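Local coordinates for TssK (Serratia sp. FS14, PDB 5Y0E), which probably serves as a trimeric baseplate component of the type VI secretion system that links the contractile tail to the membrane complex, at residues R152-S157 against A161-L166; R170-R175 against S179-T184; A185-M190 against Q194-L199. All blocks are in the same frame, centred on the assembly; numbering follows the deposited sequence.

Contact 1. Residues R152-S157 against A161-L166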
# COMPACT_ATOMS: atom_id res chain seq x y z
N ARG A 152 6.29 7.63 -33.25
CA ARG A 152 6.95 6.76 -34.14
C ARG A 152 7.56 5.54 -33.49
O ARG A 152 8.17 5.64 -32.45
CB ARG A 152 8.05 7.55 -34.79
CG ARG A 152 8.96 6.72 -35.65
CD ARG A 152 10.26 7.40 -35.96
NE ARG A 152 10.03 8.48 -36.88
CZ ARG A 152 10.98 9.00 -37.62
NH1 ARG A 152 12.20 8.51 -37.52
NH2 ARG A 152 10.72 10.01 -38.43
N LEU A 153 7.38 4.38 -34.09
CA LEU A 153 7.99 3.16 -33.60
C LEU A 153 9.37 3.06 -34.18
O LEU A 153 9.53 3.29 -35.34
CB LEU A 153 7.18 1.97 -34.02
CG LEU A 153 5.82 2.03 -33.38
CD1 LEU A 153 4.82 1.32 -34.24
CD2 LEU A 153 5.87 1.46 -32.00
N MET A 154 10.37 2.77 -33.37
CA MET A 154 11.74 2.66 -33.82
C MET A 154 12.62 1.78 -32.95
O MET A 154 12.17 1.25 -31.96
CB MET A 154 12.36 4.04 -33.96
CG MET A 154 12.14 4.98 -32.82
SD MET A 154 13.26 6.37 -32.87
CE MET A 154 12.28 7.47 -33.82
N LEU A 155 13.87 1.59 -33.33
CA LEU A 155 14.78 0.77 -32.55
C LEU A 155 15.43 1.60 -31.47
O LEU A 155 15.74 2.78 -31.67
CB LEU A 155 15.87 0.17 -33.45
CG LEU A 155 15.40 -0.61 -34.67
CD1 LEU A 155 16.58 -1.22 -35.37
CD2 LEU A 155 14.40 -1.66 -34.27
N GLU A 156 15.66 0.98 -30.31
CA GLU A 156 16.33 1.70 -29.24
C GLU A 156 17.68 2.23 -29.70
O GLU A 156 18.11 3.30 -29.27
CB GLU A 156 16.49 0.80 -28.02
CG GLU A 156 17.13 1.46 -26.82
CD GLU A 156 17.36 0.48 -25.69
OE1 GLU A 156 18.17 -0.46 -25.86
OE2 GLU A 156 16.74 0.63 -24.63
N SER A 157 18.35 1.51 -30.59
CA SER A 157 19.65 1.96 -31.07
C SER A 157 19.55 3.21 -31.94
O SER A 157 20.55 3.92 -32.09
CB SER A 157 20.32 0.85 -31.85
OG SER A 157 19.56 0.52 -32.98
N ALA A 161 19.23 12.28 -28.20
CA ALA A 161 18.66 13.27 -27.29
C ALA A 161 17.57 14.11 -27.90
O ALA A 161 16.96 14.91 -27.19
CB ALA A 161 19.76 14.20 -26.78
N GLU A 162 17.31 14.00 -29.19
CA GLU A 162 16.21 14.75 -29.78
C GLU A 162 14.90 14.00 -29.68
O GLU A 162 13.91 14.42 -30.27
CB GLU A 162 16.50 15.10 -31.23
CG GLU A 162 17.86 15.76 -31.47
CD GLU A 162 18.18 16.87 -30.48
OE1 GLU A 162 19.35 16.95 -30.04
OE2 GLU A 162 17.29 17.66 -30.12
N TRP A 163 14.87 12.90 -28.94
CA TRP A 163 13.65 12.13 -28.78
C TRP A 163 13.52 11.73 -27.32
O TRP A 163 14.52 11.59 -26.62
CB TRP A 163 13.65 10.86 -29.63
CG TRP A 163 13.83 11.08 -31.08
CD1 TRP A 163 14.98 11.41 -31.73
CD2 TRP A 163 12.83 10.95 -32.09
NE1 TRP A 163 14.75 11.51 -33.08
CE2 TRP A 163 13.44 11.24 -33.32
CE3 TRP A 163 11.48 10.63 -32.07
CZ2 TRP A 163 12.74 11.21 -34.51
CZ3 TRP A 163 10.79 10.61 -33.24
CH2 TRP A 163 11.42 10.89 -34.45
N THR A 164 12.29 11.58 -26.87
CA THR A 164 12.00 10.75 -25.72
C THR A 164 11.23 9.55 -26.21
O THR A 164 10.66 9.57 -27.30
CB THR A 164 11.21 11.47 -24.63
OG1 THR A 164 9.90 11.80 -25.10
CG2 THR A 164 11.92 12.70 -24.15
N ALA A 165 11.23 8.50 -25.41
CA ALA A 165 10.63 7.27 -25.89
C ALA A 165 10.20 6.41 -24.73
O ALA A 165 10.77 6.48 -23.63
CB ALA A 165 11.61 6.49 -26.77
N LEU A 166 9.22 5.56 -24.99
CA LEU A 166 8.79 4.54 -24.06
C LEU A 166 9.03 3.18 -24.69
O LEU A 166 8.75 2.98 -25.86
CB LEU A 166 7.30 4.69 -23.71
CG LEU A 166 6.75 6.00 -23.18
CD1 LEU A 166 5.25 5.94 -23.12
CD2 LEU A 166 7.30 6.29 -21.82
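Glu162, just before strand 163-174, has its OE2 gripped by salt bridges from both Arg106 and Arg109, and next to it Trp163 meets Met154 and Arg152. The motif is a contact between second neighbours in a mixed beta-sheet: strands 142-155 and 163-174 both pair with strand 96-103, so their side chains meet over the strand between them. Arg152 and Met154 bond through their backbones to Ala101 and Val99, and Thr164 bonds to Leu102. The indole of Trp163, its CG turned away from the carbonyl carbon (chi1 -57°), spans the gap and also covers Ala101 and Pro103, with Leu121 packing on it as well. Met154 comes over one face of the ring, its methyl CE 3.5 Å from Trp163 CZ3, toward the rim. The same CE stands over the six-membered ring, 11° off the normal, a CH-pi contact. Its sulfur follows behind in a Met-aromatic contact, with Met154 SD 4.7 Å from the ring centroid. The methyl is modelled implausibly near the Arg152 side chain, which leaves its exact placing doubtful. Arg152 arrives differently. Its guanidinium is tilted 49° from the indole plane, so this is no flat stack. The Trp163 rim points at the middle of the guanidinium face, while from the side of the indole the arginine comes obliquely. The nearest arginine approach is Arg152 NE to Trp163 CH2, 3.7 Å.

Contact 2. Residues R170-R175 against S179-T184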
# COMPACT_ATOMS: atom_id res chain seq x y z
N ARG A 170 10.67 -6.29 -27.14
CA ARG A 170 11.97 -6.72 -27.63
C ARG A 170 11.79 -7.84 -28.64
O ARG A 170 11.07 -8.81 -28.39
CB ARG A 170 12.87 -7.18 -26.49
CG ARG A 170 14.04 -8.04 -26.93
CD ARG A 170 14.95 -8.40 -25.76
NE ARG A 170 15.93 -7.36 -25.53
CZ ARG A 170 17.24 -7.52 -25.70
NH1 ARG A 170 17.72 -8.69 -26.08
NH2 ARG A 170 18.06 -6.50 -25.48
N VAL A 171 12.44 -7.69 -29.78
CA VAL A 171 12.47 -8.75 -30.79
C VAL A 171 13.60 -9.70 -30.45
O VAL A 171 14.75 -9.29 -30.33
CB VAL A 171 12.64 -8.18 -32.20
CG1 VAL A 171 12.53 -9.32 -33.19
CG2 VAL A 171 11.59 -7.14 -32.50
N LEU A 172 13.27 -10.97 -30.28
CA LEU A 172 14.28 -11.98 -30.01
C LEU A 172 14.77 -12.65 -31.28
O LEU A 172 15.97 -12.87 -31.44
CB LEU A 172 13.74 -13.04 -29.06
CG LEU A 172 13.51 -12.61 -27.62
CD1 LEU A 172 12.90 -13.75 -26.85
CD2 LEU A 172 14.81 -12.13 -27.00
N GLU A 173 13.85 -12.98 -32.17
CA GLU A 173 14.16 -13.79 -33.33
C GLU A 173 13.19 -13.44 -34.45
O GLU A 173 12.00 -13.21 -34.20
CB GLU A 173 14.08 -15.28 -32.98
CG GLU A 173 13.75 -16.20 -34.13
CD GLU A 173 13.74 -17.66 -33.72
OE1 GLU A 173 14.77 -18.16 -33.22
OE2 GLU A 173 12.69 -18.31 -33.89
N LYS A 174 13.70 -13.36 -35.67
CA LYS A 174 12.88 -13.22 -36.86
C LYS A 174 12.91 -14.56 -37.57
O LYS A 174 13.92 -14.92 -38.18
CB LYS A 174 13.38 -12.11 -37.76
CG LYS A 174 12.48 -11.83 -38.94
CD LYS A 174 13.11 -10.80 -39.84
CE LYS A 174 12.27 -10.53 -41.07
NZ LYS A 174 12.90 -9.50 -41.94
N ARG A 175 11.82 -15.30 -37.48
CA ARG A 175 11.78 -16.66 -37.99
C ARG A 175 11.99 -16.68 -39.50
O ARG A 175 12.04 -15.65 -40.17
CB ARG A 175 10.45 -17.32 -37.63
CG ARG A 175 10.22 -17.41 -36.15
CD ARG A 175 9.08 -18.34 -35.84
NE ARG A 175 8.93 -18.52 -34.40
CZ ARG A 175 8.05 -17.85 -33.66
NH1 ARG A 175 7.24 -16.98 -34.24
NH2 ARG A 175 7.97 -18.07 -32.36
N SER A 179 8.04 -13.98 -39.73
CA SER A 179 7.34 -13.66 -38.50
C SER A 179 8.34 -13.38 -37.39
O SER A 179 9.50 -13.81 -37.44
CB SER A 179 6.42 -14.79 -38.09
OG SER A 179 7.14 -15.75 -37.35
N LEU A 180 7.88 -12.67 -36.38
CA LEU A 180 8.72 -12.27 -35.26
C LEU A 180 8.26 -12.94 -33.98
O LEU A 180 7.06 -13.07 -33.74
CB LEU A 180 8.71 -10.77 -35.07
CG LEU A 180 9.02 -9.89 -36.28
CD1 LEU A 180 8.44 -8.53 -36.05
CD2 LEU A 180 10.50 -9.79 -36.52
N ARG A 181 9.22 -13.38 -33.18
CA ARG A 181 8.96 -13.83 -31.82
C ARG A 181 9.45 -12.76 -30.86
O ARG A 181 10.57 -12.28 -30.99
CB ARG A 181 9.65 -15.16 -31.53
CG ARG A 181 9.35 -15.72 -30.14
CD ARG A 181 9.95 -17.10 -29.96
NE ARG A 181 11.36 -17.11 -30.33
CZ ARG A 181 12.36 -17.03 -29.46
NH1 ARG A 181 12.11 -16.95 -28.16
NH2 ARG A 181 13.61 -17.04 -29.90
N LEU A 182 8.59 -12.38 -29.93
CA LEU A 182 8.89 -11.30 -29.01
C LEU A 182 9.22 -11.85 -27.63
O LEU A 182 8.73 -12.90 -27.22
CB LEU A 182 7.71 -10.34 -28.90
CG LEU A 182 7.33 -9.64 -30.18
CD1 LEU A 182 6.06 -8.85 -29.97
CD2 LEU A 182 8.44 -8.74 -30.60
N ASP A 183 10.05 -11.11 -26.91
CA ASP A 183 10.34 -11.44 -25.52
C ASP A 183 9.15 -11.04 -24.67
O ASP A 183 9.07 -9.93 -24.16
CB ASP A 183 11.61 -10.76 -25.06
CG ASP A 183 11.93 -11.06 -23.64
OD1 ASP A 183 11.23 -11.89 -23.03
OD2 ASP A 183 12.89 -10.47 -23.12
N THR A 184 8.22 -11.97 -24.46
CA THR A 184 7.05 -11.70 -23.66
C THR A 184 7.35 -11.40 -22.20
O THR A 184 6.43 -11.07 -21.46
CB THR A 184 6.09 -12.88 -23.71
OG1 THR A 184 6.80 -14.07 -23.36
CG2 THR A 184 5.51 -13.02 -25.09
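Two guanidinium groups dominate one face of this beta hairpin. That of Arg175 has Arg181 CB over one face and Ser179 OG at its edge, where Arg175 NH1 makes a weak 3.3 Å hydrogen bond to Ser179 OG; Asp177 holds the same hydroxyl. That of Arg181 has Leu172 CB over one face and the Glu173 carboxylate at its edge, turned 78° against it. Glu173 OE1 forms a long salt bridge to Arg181 NH2 (3.7 Å), and OE2 has a similarly long, out-of-plane one to Arg175, so the carboxylate probably offsets the repulsion between two arginines whose Arg175 NH2 and Arg181 NE are 4.1 Å apart. Beneath, the antiparallel backbones carry a classic beta bulge: Leu172 and Glu173 both face Arg181, whose O takes Leu172 N at 3.1 Å and whose N gives to Glu173 O at 3.0 Å. At the turn, Arg175 N bonds to Ser179 O (2.8 Å). Val171, Leu180 and Leu182 mesh on the other face. There the leucines pack on Leu55 and on Ile60 of strand 59-60, while Lys174 NZ reaches Asp91 and the Val171 backbone pairs with Glu96 of strand 96-103; strand 180-182 is outermost in this chain's sheet, with Leu180 backbone-bonded to Leu55.

Contact 3. Residues A185-M190 against Q194-L199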
# COMPACT_ATOMS: atom_id res chain seq x y z
N ALA A 185 8.58 -11.52 -21.74
CA ALA A 185 8.82 -11.23 -20.34
C ALA A 185 9.06 -9.76 -20.08
O ALA A 185 8.95 -9.33 -18.94
CB ALA A 185 10.01 -12.03 -19.82
N GLN A 186 9.39 -8.99 -21.11
CA GLN A 186 9.69 -7.58 -20.90
C GLN A 186 8.41 -6.81 -20.66
O GLN A 186 7.37 -7.07 -21.28
CB GLN A 186 10.46 -7.01 -22.08
CG GLN A 186 11.83 -7.63 -22.23
CD GLN A 186 12.50 -7.96 -20.90
OE1 GLN A 186 13.11 -7.09 -20.27
NE2 GLN A 186 12.41 -9.22 -20.47
N ILE A 187 8.47 -5.88 -19.72
CA ILE A 187 7.32 -5.10 -19.29
C ILE A 187 7.58 -3.64 -19.65
O ILE A 187 8.57 -3.07 -19.19
CB ILE A 187 7.05 -5.24 -17.79
CG1 ILE A 187 6.73 -6.68 -17.46
CG2 ILE A 187 5.93 -4.33 -17.38
CD1 ILE A 187 6.91 -7.02 -16.02
N PRO A 188 6.73 -3.01 -20.42
CA PRO A 188 6.90 -1.59 -20.72
C PRO A 188 6.76 -0.75 -19.47
O PRO A 188 6.17 -1.19 -18.48
CB PRO A 188 5.76 -1.30 -21.71
CG PRO A 188 5.31 -2.62 -22.18
CD PRO A 188 5.57 -3.59 -21.10
N PRO A 189 7.30 0.47 -19.46
CA PRO A 189 6.98 1.40 -18.38
C PRO A 189 5.48 1.63 -18.36
O PRO A 189 4.88 2.03 -19.35
CB PRO A 189 7.75 2.66 -18.76
CG PRO A 189 7.96 2.54 -20.22
CD PRO A 189 8.16 1.09 -20.47
N MET A 190 4.86 1.31 -17.24
CA MET A 190 3.42 1.20 -17.13
C MET A 190 2.91 2.19 -16.11
O MET A 190 3.50 2.35 -15.04
CB MET A 190 2.99 -0.19 -16.72
CG MET A 190 3.18 -1.24 -17.79
SD MET A 190 2.47 -0.81 -19.34
CE MET A 190 0.76 -1.02 -18.96
N GLN A 194 -2.85 -2.69 -14.29
CA GLN A 194 -3.86 -3.44 -15.00
C GLN A 194 -3.75 -3.31 -16.51
O GLN A 194 -4.46 -4.01 -17.21
CB GLN A 194 -5.23 -3.02 -14.52
CG GLN A 194 -5.44 -3.29 -13.05
CD GLN A 194 -5.68 -4.75 -12.75
OE1 GLN A 194 -6.44 -5.41 -13.43
NE2 GLN A 194 -5.04 -5.26 -11.71
N GLY A 195 -2.87 -2.46 -17.01
CA GLY A 195 -2.68 -2.38 -18.44
C GLY A 195 -1.70 -3.38 -19.01
O GLY A 195 -1.49 -3.39 -20.22
N ASN A 196 -1.10 -4.21 -18.19
CA ASN A 196 -0.08 -5.11 -18.64
C ASN A 196 -0.38 -6.51 -18.12
O ASN A 196 -0.56 -6.69 -16.91
CB ASN A 196 1.30 -4.67 -18.16
CG ASN A 196 2.37 -5.67 -18.52
OD1 ASN A 196 2.68 -6.57 -17.74
ND2 ASN A 196 2.90 -5.53 -19.71
N PRO A 197 -0.40 -7.51 -18.98
CA PRO A 197 -0.71 -8.87 -18.50
C PRO A 197 0.31 -9.44 -17.55
O PRO A 197 -0.05 -10.22 -16.66
CB PRO A 197 -0.79 -9.67 -19.80
CG PRO A 197 0.04 -8.88 -20.77
CD PRO A 197 -0.17 -7.45 -20.42
N VAL A 198 1.58 -9.10 -17.68
CA VAL A 198 2.56 -9.73 -16.82
C VAL A 198 2.41 -9.23 -15.40
O VAL A 198 2.37 -10.02 -14.45
CB VAL A 198 3.98 -9.49 -17.35
CG1 VAL A 198 4.99 -10.15 -16.44
CG2 VAL A 198 4.11 -10.05 -18.74
N LEU A 199 2.31 -7.92 -15.22
CA LEU A 199 2.00 -7.38 -13.91
C LEU A 199 0.74 -8.00 -13.33
O LEU A 199 0.71 -8.36 -12.15
CB LEU A 199 1.87 -5.85 -13.97
CG LEU A 199 3.14 -5.09 -14.36
CD1 LEU A 199 2.89 -3.62 -14.40
CD2 LEU A 199 4.29 -5.39 -13.44
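Ile187 sets its CD1 against both Val198 and Leu199 in the tightly packed half of this contact, where the loop after strand 180-182 folds back on the N-terminus of helix 197-222. Ile187 CD1 lies 3.7 Å from Val198 CG1 and 4.0 Å from Leu199 CD2. The Ile187 and Asn196 side chains cross at about a right angle, with CG2 near the amide (Ile187 CG2 to Asn196 OD1 4.0 Å). Asn196 is the N-cap residue of helix 197-222, and its side-chain OD1 does the capping: with CG anti to the backbone N (chi1 175°), that oxygen is turned to the first backbone N-H groups of the helix. Leu199 N gives to Asn196 OD1 at 2.9 Å, in the carbonyl plane and fairly straight (164°), while Val198 N makes a more bent, weak bond to the same oxygen. The amide's other end, Asn196 ND2, sits 3.6 Å from Pro188 CD. Met190 packs alongside. Its chain bends at chi2 and again at chi3, which lays the methyl mainly on the Gly195 backbone, Met190 CE standing 3.4 Å from Gly195 C, with Asn196 CB also near. Farther up, the Met190 and Leu199 side chains run past each other in opposite directions, Met190 CB a looser 4.1 Å from Leu199 CD1. The solvent side is looser: Val198 and Gly195, which both touch the loop, are partly exposed, whereas Ile187, Met190 and Leu199 are buried. Inward, the loop is wedged between the beta and helical parts of the chain. Pro188 and Met190 press on Phe45 of strand 44-50, Pro188 also on Leu48, and Ile187 continues onto Phe202 of helix 197-222 and onto Leu294 and Ala295 of helix 294-309.

Overall arrangement
The three contacts follow one another along the chain. Contacts 1 and 2 use opposite ends of strand 163-174 in one sheet, their centres about 19 Å apart; contact 1 spans an intervening strand through side chains alone, whereas contact 2 is a true hairpin, held by backbone bonds beneath a partly exposed charged face. Contact 3 is the buried one, about 6 Å from the chain centre against 24 Å and 20 Å for the others, and is almost wholly apolar apart from a helix cap. It touches both: Leu166 CD2 lies 4.1 Å from Pro189 CG, and Thr184 O 3.7 Å from Val198 CG2, the first from sheet to loop, the second from loop to helix.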